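PDB 5AX6: CofB from Escherichia coli, which is a homotrimeric minor pilin of the type IVb pilus CFA/III and probably takes part in assembling that pilus in enterotoxigenic strains. Local coordinates for residues A406-D411 with G437-T442; E184-G189 with K217-G222; T297-K302 with A309-L314; E28-I33 with Y101-D106; I126-T131 with E140-I145. All coordinates share one frame; numbering follows the deposited sequence.

Three contacts belong to the pilin domain. Interactions 2 and 5 lie in one antiparallel sheet, where strands 220-227 and 139-148 are neighbours; the nearest atoms of the two contacts are about 6 Å apart, their centres about 21 Å. Interaction 4 lies about 10 Å from interaction 5 at the nearest atoms, without touching it, and its centre is about 37 Å from that of interaction 2. Interaction 3 is in the beta-repeat domain, the contact nearest the chain's centre (about 17 Å), and interaction 1 is in the C-terminal domain, about 109 Å from interaction 2 between centres. Interactions 1, 3 and 4 reach neighbouring subunits of the trimer, whereas 2 and 5 stay within one chain. The acetate at interaction 4 probably comes from the crystallisation liquor.

Interaction 1 of 5, residues A406-D411 with G437-T442; sequences ASIVAD and GYLSGT
The flat groups that meet between A406-D411 and G437-T442 are peptide units: G437 N approaches A410 O in the carbonyl plane, and the A410 methyl lies against the peptide units that follow G437. That hydrogen bond is short, 2.7 Å from G437 N to A410 O, and nearly straight at 170°. The Y438 ring is turned away from this junction and meets the Y438 rings of both neighbouring subunits edge-to-face. Inside, the contact is made of aliphatic tips. I408 is fully extended (chi1 180°, chi2 178°), which carries its CD1 across to T442 CG2 at 3.6 Å and to L439 CD2 at 4.0 Å. L439 CD1 touches both I408 CD1 (4.0 Å) and A410 CB (4.1 Å), so the leucine bridges the two residues. T442 meets the isoleucine with CG2 and, less closely, CB, while its OG1 is hydrogen-bonded to T458 O; M459 and V461 of strand 452-463 pack on the same apolar cluster. I408 and V409 also pair in an antiparallel ladder with a strand of a second subunit. With A410 at the centre of an inverse gamma turn, strand 398-409 ends where strand 438-448 begins. Two sheets of the C-terminal domain thus converge through a small apolar core, and the sheet pairing runs on into neighbouring subunits of the homotrimer.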
# COMPACT_ATOMS: atom_id res chain seq x y z
N ALA A 406 -10.27 11.60 43.32
CA ALA A 406 -10.59 10.17 43.31
C ALA A 406 -11.04 9.67 44.69
O ALA A 406 -11.88 8.78 44.77
CB ALA A 406 -9.38 9.37 42.83
N SER A 407 -10.47 10.22 45.75
CA SER A 407 -10.94 9.96 47.13
C SER A 407 -10.53 11.14 48.00
O SER A 407 -9.49 11.74 47.75
CB SER A 407 -10.36 8.66 47.71
OG SER A 407 -11.06 7.53 47.23
N ILE A 408 -11.33 11.47 49.01
CA ILE A 408 -11.01 12.61 49.86
C ILE A 408 -11.76 12.49 51.17
O ILE A 408 -12.98 12.33 51.18
CB ILE A 408 -11.37 13.96 49.17
CG1 ILE A 408 -11.05 15.14 50.08
CG2 ILE A 408 -12.85 14.00 48.76
CD1 ILE A 408 -11.34 16.52 49.44
N VAL A 409 -11.04 12.51 52.29
CA VAL A 409 -11.69 12.52 53.59
C VAL A 409 -11.06 13.55 54.52
O VAL A 409 -9.87 13.87 54.42
CB VAL A 409 -11.67 11.12 54.28
CG1 VAL A 409 -12.52 10.12 53.49
CG2 VAL A 409 -10.24 10.62 54.45
N ALA A 410 -11.89 14.08 55.41
CA ALA A 410 -11.47 15.07 56.39
C ALA A 410 -10.84 14.39 57.60
O ALA A 410 -11.41 14.40 58.69
CB ALA A 410 -12.66 15.92 56.80
N ASP A 411 -9.68 13.78 57.39
CA ASP A 411 -9.02 13.07 58.48
C ASP A 411 -8.56 14.04 59.58
O ASP A 411 -8.28 15.21 59.31
CB ASP A 411 -7.83 12.26 57.94
CG ASP A 411 -7.43 11.11 58.86
OD1 ASP A 411 -8.21 10.77 59.78
OD2 ASP A 411 -6.35 10.54 58.64
N GLY A 437 -13.45 14.62 60.48
CA GLY A 437 -14.08 15.88 60.83
C GLY A 437 -15.01 16.31 59.71
O GLY A 437 -15.53 15.46 58.97
N TYR A 438 -15.24 17.62 59.58
CA TYR A 438 -16.08 18.13 58.50
C TYR A 438 -15.19 18.67 57.39
O TYR A 438 -14.23 19.39 57.64
CB TYR A 438 -17.01 19.25 58.98
CG TYR A 438 -17.78 18.93 60.23
CD1 TYR A 438 -18.07 17.62 60.58
CD2 TYR A 438 -18.20 19.95 61.08
CE1 TYR A 438 -18.78 17.33 61.75
CE2 TYR A 438 -18.90 19.67 62.24
CZ TYR A 438 -19.18 18.36 62.57
OH TYR A 438 -19.88 18.09 63.72
N LEU A 439 -15.51 18.31 56.16
CA LEU A 439 -14.73 18.76 55.02
C LEU A 439 -15.10 20.19 54.62
O LEU A 439 -16.28 20.52 54.50
CB LEU A 439 -14.96 17.80 53.85
CG LEU A 439 -14.09 17.84 52.62
CD1 LEU A 439 -12.63 17.61 53.02
CD2 LEU A 439 -14.60 16.77 51.66
N SER A 440 -14.10 21.05 54.42
CA SER A 440 -14.34 22.36 53.81
C SER A 440 -14.09 22.30 52.30
O SER A 440 -14.55 23.15 51.54
CB SER A 440 -13.46 23.43 54.44
OG SER A 440 -13.88 23.70 55.77
N GLY A 441 -13.33 21.29 51.90
CA GLY A 441 -13.03 21.08 50.49
C GLY A 441 -11.55 21.06 50.20
O GLY A 441 -10.73 20.93 51.10
N THR A 442 -11.20 21.20 48.92
CA THR A 442 -9.80 21.17 48.52
C THR A 442 -9.56 22.03 47.30
O THR A 442 -10.40 22.11 46.39
CB THR A 442 -9.32 19.72 48.24
OG1 THR A 442 -7.95 19.74 47.82
CG2 THR A 442 -10.15 19.08 47.14

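Interaction 2 of 5, residues E184-G189 with K217-G222; sequences ERNSSG and KTKNYG
R185 and N220 form an antiparallel hydrogen-bonded pair, with R185 N to N220 O at 2.9 Å and N220 N to R185 O at 3.0 Å, followed by the non-hydrogen-bonded pair E184 with Y221. Past the strand end, N220 extends the pairing with its side chain: ND2 reaches S187 O at 2.7 Å, the acceptor lying in the amide plane although the donor stands 43° above the carbonyl plane. K219 is bent at chi2 (-57°), which brings it alongside N186; NZ meets N186 OD1 at 2.7 Å, again from above the carbonyl plane. E184 and Y221 run side by side, E184 CB 3.8 Å from ring atom CD1, with the carboxylate plane 79° from that of the ring. A water joins their ends, 2.7 Å from E184 OE1 and 2.6 Å from Y221 OH. Both ends have further partners: T196 OG1 and R194 for the carboxylate, D216 O for the tyrosine hydroxyl. R185 takes its charge to D124 in a salt bridge. The contact is the solvent-facing end of the pilin-domain sheet, where strand 179-185 runs between 220-227 and 194-198, and 220-227 in turn borders 139-148.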
# COMPACT_ATOMS: atom_id res chain seq x y z
N GLU A 184 6.84 11.72 -51.31
CA GLU A 184 6.36 12.56 -52.39
C GLU A 184 5.44 11.79 -53.31
O GLU A 184 5.49 10.56 -53.39
CB GLU A 184 7.55 13.13 -53.19
CG GLU A 184 8.38 12.06 -53.87
CD GLU A 184 9.59 12.61 -54.61
OE1 GLU A 184 10.56 13.06 -53.96
OE2 GLU A 184 9.58 12.57 -55.86
N ARG A 185 4.59 12.52 -54.01
CA ARG A 185 3.82 11.93 -55.08
C ARG A 185 3.67 12.96 -56.19
O ARG A 185 3.79 14.17 -55.94
CB ARG A 185 2.46 11.44 -54.59
CG ARG A 185 1.60 12.51 -53.98
CD ARG A 185 0.35 11.90 -53.38
NE ARG A 185 -0.49 12.90 -52.72
CZ ARG A 185 -1.62 12.62 -52.09
NH1 ARG A 185 -2.05 11.37 -52.01
NH2 ARG A 185 -2.31 13.60 -51.52
N ASN A 186 3.43 12.48 -57.40
CA ASN A 186 3.36 13.34 -58.56
C ASN A 186 1.99 14.00 -58.66
O ASN A 186 1.85 15.07 -59.24
CB ASN A 186 3.68 12.55 -59.83
CG ASN A 186 5.11 12.04 -59.85
OD1 ASN A 186 6.01 12.67 -59.29
ND2 ASN A 186 5.33 10.87 -60.47
N SER A 187 0.99 13.34 -58.10
CA SER A 187 -0.38 13.83 -58.14
C SER A 187 -1.03 13.76 -56.75
O SER A 187 -0.42 14.15 -55.76
CB SER A 187 -1.19 13.03 -59.16
OG SER A 187 -2.47 13.62 -59.38
N SER A 188 -2.25 13.25 -56.69
CA SER A 188 -3.02 13.32 -55.45
C SER A 188 -3.55 11.96 -54.94
O SER A 188 -4.42 11.92 -54.07
CB SER A 188 -4.19 14.29 -55.63
OG SER A 188 -4.76 14.64 -54.38
N GLY A 189 -3.02 10.86 -55.48
CA GLY A 189 -3.53 9.54 -55.11
C GLY A 189 -2.78 8.90 -53.95
O GLY A 189 -1.56 9.06 -53.84
N LYS A 217 10.35 21.20 -56.77
CA LYS A 217 9.18 21.91 -56.28
C LYS A 217 7.89 21.52 -57.01
O LYS A 217 6.81 21.95 -56.62
CB LYS A 217 9.39 23.42 -56.40
CG LYS A 217 8.68 24.24 -55.32
CD LYS A 217 8.61 25.71 -55.69
CE LYS A 217 7.22 26.09 -56.21
NZ LYS A 217 6.21 26.18 -55.11
N THR A 218 7.99 20.71 -58.06
CA THR A 218 6.80 20.25 -58.76
C THR A 218 6.03 19.18 -57.99
O THR A 218 4.83 18.97 -58.22
CB THR A 218 7.12 19.67 -60.16
OG1 THR A 218 8.53 19.45 -60.28
CG2 THR A 218 6.67 20.62 -61.25
N LYS A 219 6.71 18.49 -57.08
CA LYS A 219 6.08 17.38 -56.36
C LYS A 219 5.14 17.86 -55.27
O LYS A 219 5.21 19.01 -54.84
CB LYS A 219 7.15 16.47 -55.76
CG LYS A 219 8.22 16.02 -56.74
CD LYS A 219 7.62 15.31 -57.94
CE LYS A 219 8.69 14.91 -58.93
NZ LYS A 219 8.14 14.16 -60.10
N ASN A 220 4.24 16.97 -54.83
CA ASN A 220 3.52 17.15 -53.58
C ASN A 220 4.23 16.33 -52.51
O ASN A 220 4.52 15.15 -52.72
CB ASN A 220 2.07 16.74 -53.71
CG ASN A 220 1.40 17.38 -54.91
OD1 ASN A 220 1.57 18.57 -55.15
ND2 ASN A 220 0.65 16.59 -55.68
N TYR A 221 4.52 16.95 -51.37
CA TYR A 221 5.31 16.29 -50.34
C TYR A 221 4.49 15.94 -49.10
O TYR A 221 3.40 16.46 -48.88
CB TYR A 221 6.49 17.17 -49.94
CG TYR A 221 7.54 17.25 -51.02
CD1 TYR A 221 8.50 16.26 -51.16
CD2 TYR A 221 7.57 18.32 -51.91
CE1 TYR A 221 9.46 16.32 -52.14
CE2 TYR A 221 8.54 18.39 -52.92
CZ TYR A 221 9.48 17.39 -53.02
OH TYR A 221 10.44 17.45 -54.00
N GLY A 222 5.04 15.02 -48.31
CA GLY A 222 4.41 14.61 -47.07
C GLY A 222 5.47 14.06 -46.15
O GLY A 222 6.65 14.03 -46.50
O HOH W 1 11.52 15.31 -55.01

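Interaction 3 of 5, residues T297-K302 with A309-L314; sequences TQIEGK and ASLIKL
T297-K302 and A309-L314 form an antiparallel beta hairpin in the beta-repeat domain, 308-315 being one of the two edge strands of a three-stranded sheet within the chain, with 294-302 in the middle. The strand directions differ by 133°, a strong twist, yet three hydrogen-bonded pairs keep the register: T297 with K313, I299 with L311 and G301 with A309. The I299-L311 pair is regular, I299 N lying 2.9 Å from L311 O. At G301 the bond from G301 N to A309 O stays straight at its hydrogen, but the donor stands well above the A309 carbonyl plane. I299 CG1 comes within 3.5 Å of L311 CD2, tighter than usual for carbons. I299 has its CG1 between backbone N and carbonyl carbon (chi1 60°), which swings that arm over the partner strand; its CD1 also rests on K313 CB at 3.9 Å. On the Q298 and I312 side, Q298 NE2 reaches S310 OG at 2.9 Å. Strands of both neighbouring subunits continue the pairing, along I312-K313 and along G301-K302. E300 OE1 lies near A309 O and the D308 carboxylate, which may raise the glutamate's proton affinity, though the OE2 hydrogen bond to T289 OG1 of a second subunit could offset part of this.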
# COMPACT_ATOMS: atom_id res chain seq x y z
N THR A 297 -8.69 -2.28 5.60
CA THR A 297 -9.77 -2.52 4.65
C THR A 297 -10.78 -1.40 4.65
O THR A 297 -11.13 -0.87 5.70
CB THR A 297 -10.49 -3.83 5.00
OG1 THR A 297 -9.52 -4.89 5.04
CG2 THR A 297 -11.58 -4.15 3.99
N GLN A 298 -11.26 -1.02 3.46
CA GLN A 298 -12.27 0.02 3.38
C GLN A 298 -13.66 -0.60 3.46
O GLN A 298 -13.97 -1.54 2.72
CB GLN A 298 -12.15 0.82 2.09
CG GLN A 298 -13.04 2.07 2.09
CD GLN A 298 -12.97 2.81 0.77
OE1 GLN A 298 -12.58 2.24 -0.25
NE2 GLN A 298 -13.36 4.09 0.78
N ILE A 299 -14.48 -0.09 4.37
CA ILE A 299 -15.83 -0.63 4.56
C ILE A 299 -16.87 0.50 4.53
O ILE A 299 -16.55 1.67 4.69
CB ILE A 299 -15.95 -1.42 5.88
CG1 ILE A 299 -15.65 -0.51 7.08
CG2 ILE A 299 -15.04 -2.65 5.87
CD1 ILE A 299 -15.82 -1.18 8.42
N GLU A 300 -18.13 0.12 4.31
CA GLU A 300 -19.20 1.10 4.25
C GLU A 300 -19.53 1.59 5.65
O GLU A 300 -19.42 0.84 6.62
CB GLU A 300 -20.44 0.49 3.60
CG GLU A 300 -20.31 0.23 2.13
CD GLU A 300 -20.54 1.48 1.28
OE1 GLU A 300 -20.62 2.60 1.83
OE2 GLU A 300 -20.65 1.33 0.04
N GLY A 301 -19.93 2.85 5.74
CA GLY A 301 -20.39 3.42 7.00
C GLY A 301 -21.37 4.55 6.76
O GLY A 301 -21.79 4.80 5.63
N LYS A 302 -21.74 5.24 7.83
CA LYS A 302 -22.63 6.38 7.74
C LYS A 302 -22.05 7.54 8.53
O LYS A 302 -21.47 7.33 9.60
CB LYS A 302 -24.02 6.01 8.27
CG LYS A 302 -24.71 4.88 7.52
CD LYS A 302 -25.57 5.42 6.38
CE LYS A 302 -26.39 4.31 5.73
NZ LYS A 302 -26.03 4.12 4.29
N ALA A 309 -21.19 6.96 3.60
CA ALA A 309 -19.78 7.28 3.78
C ALA A 309 -18.97 5.98 3.83
O ALA A 309 -19.48 4.91 3.55
CB ALA A 309 -19.57 8.11 5.06
N SER A 310 -17.70 6.09 4.18
CA SER A 310 -16.91 4.88 4.37
C SER A 310 -15.84 5.15 5.42
O SER A 310 -15.66 6.28 5.85
CB SER A 310 -16.26 4.40 3.06
OG SER A 310 -15.28 5.32 2.60
N LEU A 311 -15.15 4.08 5.82
CA LEU A 311 -14.06 4.20 6.76
C LEU A 311 -13.08 3.08 6.50
O LEU A 311 -13.35 2.18 5.69
CB LEU A 311 -14.56 4.16 8.21
CG LEU A 311 -15.12 2.81 8.68
CD1 LEU A 311 -14.99 2.69 10.20
CD2 LEU A 311 -16.59 2.63 8.26
N ILE A 312 -11.94 3.15 7.16
CA ILE A 312 -10.92 2.11 7.11
C ILE A 312 -10.99 1.29 8.39
O ILE A 312 -11.20 1.85 9.46
CB ILE A 312 -9.50 2.69 6.99
CG1 ILE A 312 -9.40 3.53 5.72
CG2 ILE A 312 -8.47 1.56 7.00
CD1 ILE A 312 -9.83 2.78 4.52
N LYS A 313 -10.82 -0.02 8.26
CA LYS A 313 -10.83 -0.92 9.41
C LYS A 313 -9.57 -1.79 9.40
O LYS A 313 -9.27 -2.45 8.40
CB LYS A 313 -12.09 -1.80 9.41
CG LYS A 313 -12.18 -2.77 10.58
CD LYS A 313 -13.49 -3.55 10.53
CE LYS A 313 -13.58 -4.55 11.69
NZ LYS A 313 -14.83 -5.34 11.62
N LEU A 314 -8.82 -1.77 10.50
CA LEU A 314 -7.66 -2.63 10.64
C LEU A 314 -8.13 -3.93 11.29
O LEU A 314 -8.58 -3.92 12.44
CB LEU A 314 -6.57 -1.96 11.48
CG LEU A 314 -5.28 -2.76 11.71
CD1 LEU A 314 -4.56 -3.04 10.40
CD2 LEU A 314 -4.36 -2.02 12.67

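Interaction 4 of 5, residues E28-I33 with Y101-D106; sequences EQITVI and YEFSKD. With ACT (acetate ion), chain B.
T31 O is gripped twice by S104: its backbone N donates at 3.0 Å from T31 O, and its OG adds a weak bond. Here strand 29-34 of the pilin domain is bridged by a loop that lies between the two cysteines of the C92-C110 disulfide, a single beta bridge, V32 with F103, rather than a ladder. A second backbone bond runs from I33 N to E102 O, 2.8 Å long and in the carbonyl plane. A water then joins I33 O, at 2.8 Å, to E102 N. With the chain directions 92° apart, pairing is confined to this spot. Beyond it, I33 and E102 lie side by side, I33 CB 3.8 Å from E102 CG. The glutamate CG lies opposite the backbone N (chi1 -178°) and the chain bends at chi2, leading the carboxylate away to R89. I30 CD1 meets the F103 ring at its edge, in the ring plane, 3.8 Å from CE1; F24 of the long helix 4-25 also touches that ring. T31 OG1 is hydrogen-bonded to E40 of its own chain and to R240 of the third subunit, which places the strand at the trimer interface. At the far end an acetate ion, held by S50 and G51, has its methyl carbon 3.3 Å from Y101 OH, and the Y101 OH to acetate O bond is weak.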
# COMPACT_ATOMS: atom_id res chain seq x y z
N GLU A 28 -3.62 -7.73 -29.09
CA GLU A 28 -4.03 -8.90 -29.85
C GLU A 28 -5.34 -9.46 -29.33
O GLU A 28 -6.16 -9.97 -30.11
CB GLU A 28 -2.95 -9.98 -29.82
CG GLU A 28 -3.36 -11.23 -30.57
CD GLU A 28 -2.18 -11.97 -31.14
OE1 GLU A 28 -1.04 -11.46 -31.03
OE2 GLU A 28 -2.39 -13.06 -31.71
N GLN A 29 -5.54 -9.38 -28.02
CA GLN A 29 -6.81 -9.71 -27.39
C GLN A 29 -7.49 -8.41 -26.98
O GLN A 29 -6.86 -7.56 -26.34
CB GLN A 29 -6.60 -10.62 -26.17
CG GLN A 29 -5.99 -11.98 -26.51
CD GLN A 29 -6.89 -12.86 -27.37
OE1 GLN A 29 -6.62 -13.09 -28.56
NE2 GLN A 29 -7.97 -13.36 -26.78
N ILE A 30 -8.75 -8.23 -27.35
CA ILE A 30 -9.44 -6.99 -27.03
C ILE A 30 -10.73 -7.24 -26.28
O ILE A 30 -11.32 -8.32 -26.39
CB ILE A 30 -9.77 -6.15 -28.29
CG1 ILE A 30 -10.61 -6.96 -29.27
CG2 ILE A 30 -8.49 -5.71 -28.97
CD1 ILE A 30 -11.10 -6.15 -30.46
N THR A 31 -11.18 -6.23 -25.54
CA THR A 31 -12.45 -6.31 -24.83
C THR A 31 -13.56 -5.66 -25.67
O THR A 31 -13.45 -4.49 -26.04
CB THR A 31 -12.39 -5.62 -23.44
OG1 THR A 31 -11.31 -6.17 -22.67
CG2 THR A 31 -13.69 -5.82 -22.68
N VAL A 32 -14.59 -6.42 -25.98
CA VAL A 32 -15.76 -5.89 -26.69
C VAL A 32 -17.01 -6.14 -25.88
O VAL A 32 -16.98 -6.89 -24.90
CB VAL A 32 -15.92 -6.53 -28.08
CG1 VAL A 32 -14.72 -6.17 -28.97
CG2 VAL A 32 -16.07 -8.04 -27.95
N ILE A 33 -18.11 -5.50 -26.27
CA ILE A 33 -19.40 -5.75 -25.65
C ILE A 33 -20.23 -6.60 -26.60
O ILE A 33 -20.41 -6.24 -27.76
CB ILE A 33 -20.16 -4.43 -25.35
CG1 ILE A 33 -19.25 -3.40 -24.69
CG2 ILE A 33 -21.41 -4.72 -24.52
CD1 ILE A 33 -18.70 -3.83 -23.36
N TYR A 101 -17.81 -4.36 -34.34
CA TYR A 101 -17.28 -4.46 -32.99
C TYR A 101 -17.63 -3.29 -32.10
O TYR A 101 -17.33 -2.12 -32.40
CB TYR A 101 -15.75 -4.64 -33.05
CG TYR A 101 -15.38 -5.83 -33.89
CD1 TYR A 101 -15.43 -7.11 -33.36
CD2 TYR A 101 -15.03 -5.67 -35.21
CE1 TYR A 101 -15.12 -8.20 -34.12
CE2 TYR A 101 -14.72 -6.76 -36.00
CZ TYR A 101 -14.77 -8.02 -35.44
OH TYR A 101 -14.46 -9.11 -36.21
N GLU A 102 -18.26 -3.61 -30.98
CA GLU A 102 -18.46 -2.63 -29.94
C GLU A 102 -17.29 -2.68 -28.98
O GLU A 102 -17.37 -3.35 -27.95
CB GLU A 102 -19.78 -2.87 -29.20
CG GLU A 102 -20.07 -1.84 -28.11
CD GLU A 102 -20.22 -0.42 -28.65
OE1 GLU A 102 -20.27 -0.25 -29.89
OE2 GLU A 102 -20.28 0.53 -27.84
N PHE A 103 -16.20 -1.99 -29.31
CA PHE A 103 -15.06 -1.89 -28.39
C PHE A 103 -15.50 -1.34 -27.04
O PHE A 103 -16.35 -0.45 -26.97
CB PHE A 103 -13.96 -1.03 -29.01
CG PHE A 103 -13.61 -1.44 -30.41
CD1 PHE A 103 -13.08 -2.69 -30.66
CD2 PHE A 103 -13.82 -0.58 -31.48
CE1 PHE A 103 -12.76 -3.09 -31.94
CE2 PHE A 103 -13.49 -0.97 -32.77
CZ PHE A 103 -12.97 -2.21 -33.00
N SER A 104 -14.93 -1.86 -25.95
CA SER A 104 -15.36 -1.43 -24.61
C SER A 104 -14.88 -0.03 -24.30
O SER A 104 -15.44 0.64 -23.44
CB SER A 104 -14.85 -2.39 -23.53
OG SER A 104 -13.44 -2.42 -23.49
N LYS A 105 -13.85 0.42 -25.02
CA LYS A 105 -13.29 1.75 -24.87
C LYS A 105 -13.09 2.35 -26.25
O LYS A 105 -12.97 1.61 -27.22
CB LYS A 105 -11.95 1.67 -24.14
CG LYS A 105 -10.91 0.88 -24.97
CD LYS A 105 -9.57 0.74 -24.26
CE LYS A 105 -8.68 -0.32 -24.94
NZ LYS A 105 -7.52 -0.68 -24.06
N ASP A 106 -13.01 3.67 -26.36
CA ASP A 106 -12.67 4.29 -27.65
C ASP A 106 -11.16 4.39 -27.84
O ASP A 106 -10.47 5.04 -27.06
CB ASP A 106 -13.28 5.68 -27.77
CG ASP A 106 -14.79 5.65 -27.71
OD1 ASP A 106 -15.40 5.02 -28.60
OD2 ASP A 106 -15.36 6.25 -26.77
C ACT B . -14.01 -8.93 -39.92
O ACT B . -13.29 -9.75 -39.30
OXT ACT B . -13.60 -8.52 -41.05
CH3 ACT B . -15.31 -8.48 -39.32
O HOH W 2 -19.05 -6.33 -30.15

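Interaction 5 of 5, residues I126-T131 with E140-I145; sequences IDFVAT and ERVDFI
D127 and D143 exchange two nearly straight backbone bonds, D127 N to D143 O and D143 N to D127 O, each 2.9 Å. Farther on, V129 N donates to R141 O, but V129 O is taken by E140 N, nearly along the C=O axis, instead of by R141 N. The latter is buried without any partner in the model, an uncompensated donor where the chain turns its corner at E140. The arginine side chain is well satisfied in contrast: it grips D143 side-on, NE to OD1 at 2.9 Å and NH2 to OD2 at 2.8 Å. Both bonds use the syn side of the carboxylate and lie close to the guanidinium plane, fixing the rotation of both groups. V129 CG2 lies over one guanidinium face, toward its rim, 3.6 Å from R141 NH2, and N60 O accepts a further bond from NH2. This is a beta hairpin of the pilin-domain sheet, strands 121-130 and 139-148, whose other face packs on the long helix 4-25. There I126 CG1 touches F144 CD1 at 3.7 Å, and V142 CG1 meets the F128 ring at its edge, in plane, 3.9 Å from CE1. On the polar face a water lies 2.8 Å from D127 OD2 and 2.7 Å from D143 OD2, between two carboxylates of like charge. R125 pairs with D127 OD1 in a salt bridge, and S226 OG is hydrogen-bonded to D143 OD1.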
# COMPACT_ATOMS: atom_id res chain seq x y z
N ILE A 126 -2.36 4.79 -43.95
CA ILE A 126 -1.73 4.03 -42.88
C ILE A 126 -1.24 2.71 -43.43
O ILE A 126 -1.95 2.03 -44.18
CB ILE A 126 -2.71 3.78 -41.72
CG1 ILE A 126 -3.17 5.11 -41.13
CG2 ILE A 126 -2.06 2.90 -40.64
CD1 ILE A 126 -4.36 4.98 -40.16
N ASP A 127 0.00 2.35 -43.08
CA ASP A 127 0.60 1.09 -43.51
C ASP A 127 0.87 0.22 -42.28
O ASP A 127 1.66 0.61 -41.44
CB ASP A 127 1.93 1.31 -44.26
CG ASP A 127 1.77 2.03 -45.60
OD1 ASP A 127 0.63 2.44 -45.94
OD2 ASP A 127 2.79 2.21 -46.31
N PHE A 128 0.22 -0.94 -42.20
CA PHE A 128 0.49 -1.94 -41.16
C PHE A 128 1.56 -2.89 -41.68
O PHE A 128 1.25 -3.79 -42.47
CB PHE A 128 -0.76 -2.75 -40.79
CG PHE A 128 -1.81 -1.97 -40.04
CD1 PHE A 128 -1.49 -0.87 -39.28
CD2 PHE A 128 -3.14 -2.39 -40.08
CE1 PHE A 128 -2.48 -0.16 -38.58
CE2 PHE A 128 -4.13 -1.69 -39.39
CZ PHE A 128 -3.79 -0.58 -38.65
N VAL A 129 2.80 -2.70 -41.25
CA VAL A 129 3.91 -3.50 -41.77
C VAL A 129 3.95 -4.89 -41.13
O VAL A 129 4.15 -5.00 -39.92
CB VAL A 129 5.25 -2.77 -41.55
CG1 VAL A 129 6.43 -3.58 -42.10
CG2 VAL A 129 5.21 -1.38 -42.21
N ALA A 130 3.75 -5.93 -41.93
CA ALA A 130 3.64 -7.30 -41.41
C ALA A 130 4.99 -7.90 -41.11
O ALA A 130 5.95 -7.70 -41.86
CB ALA A 130 2.90 -8.18 -42.37
N THR A 131 5.05 -8.66 -40.02
CA THR A 131 6.27 -9.37 -39.65
C THR A 131 6.49 -10.59 -40.55
O THR A 131 7.63 -11.02 -40.74
CB THR A 131 6.23 -9.81 -38.17
OG1 THR A 131 6.00 -8.66 -37.35
CG2 THR A 131 7.55 -10.46 -37.77
N GLU A 140 4.70 -5.25 -37.08
CA GLU A 140 5.93 -4.85 -36.39
C GLU A 140 6.21 -3.37 -36.51
O GLU A 140 7.09 -2.83 -35.84
CB GLU A 140 7.13 -5.65 -36.91
CG GLU A 140 7.54 -5.34 -38.34
CD GLU A 140 8.75 -6.17 -38.76
OE1 GLU A 140 8.70 -7.41 -38.60
OE2 GLU A 140 9.74 -5.59 -39.24
N ARG A 141 5.46 -2.69 -37.37
CA ARG A 141 5.62 -1.25 -37.50
C ARG A 141 4.33 -0.65 -38.05
O ARG A 141 3.69 -1.28 -38.89
CB ARG A 141 6.80 -0.91 -38.43
CG ARG A 141 7.28 0.53 -38.27
CD ARG A 141 8.47 0.83 -39.17
NE ARG A 141 8.09 1.00 -40.58
CZ ARG A 141 8.56 0.25 -41.58
NH1 ARG A 141 9.40 -0.75 -41.34
NH2 ARG A 141 8.17 0.50 -42.82
N VAL A 142 3.98 0.54 -37.58
CA VAL A 142 2.83 1.25 -38.15
C VAL A 142 3.31 2.56 -38.74
O VAL A 142 3.86 3.41 -38.03
CB VAL A 142 1.73 1.53 -37.09
CG1 VAL A 142 0.51 2.18 -37.76
CG2 VAL A 142 1.32 0.25 -36.38
N ASP A 143 3.12 2.73 -40.04
CA ASP A 143 3.51 3.95 -40.73
C ASP A 143 2.30 4.83 -41.01
O ASP A 143 1.29 4.34 -41.48
CB ASP A 143 4.21 3.63 -42.06
CG ASP A 143 5.58 3.00 -41.88
OD1 ASP A 143 6.18 3.14 -40.78
OD2 ASP A 143 6.07 2.38 -42.85
N PHE A 144 2.44 6.13 -40.74
CA PHE A 144 1.41 7.11 -41.03
C PHE A 144 1.94 8.10 -42.06
O PHE A 144 2.95 8.76 -41.81
CB PHE A 144 0.99 7.86 -39.75
CG PHE A 144 0.38 6.98 -38.70
CD1 PHE A 144 -1.00 6.82 -38.62
CD2 PHE A 144 1.19 6.31 -37.80
CE1 PHE A 144 -1.57 5.99 -37.66
CE2 PHE A 144 0.64 5.50 -36.82
CZ PHE A 144 -0.75 5.34 -36.75
N ILE A 145 1.28 8.18 -43.21
CA ILE A 145 1.68 9.13 -44.24
C ILE A 145 0.83 10.37 -44.06
O ILE A 145 -0.40 10.31 -44.13
CB ILE A 145 1.51 8.56 -45.67
CG1 ILE A 145 2.58 7.49 -45.95
CG2 ILE A 145 1.62 9.67 -46.72
CD1 ILE A 145 2.36 6.21 -45.18
O HOH W 3 5.43 2.62 -45.47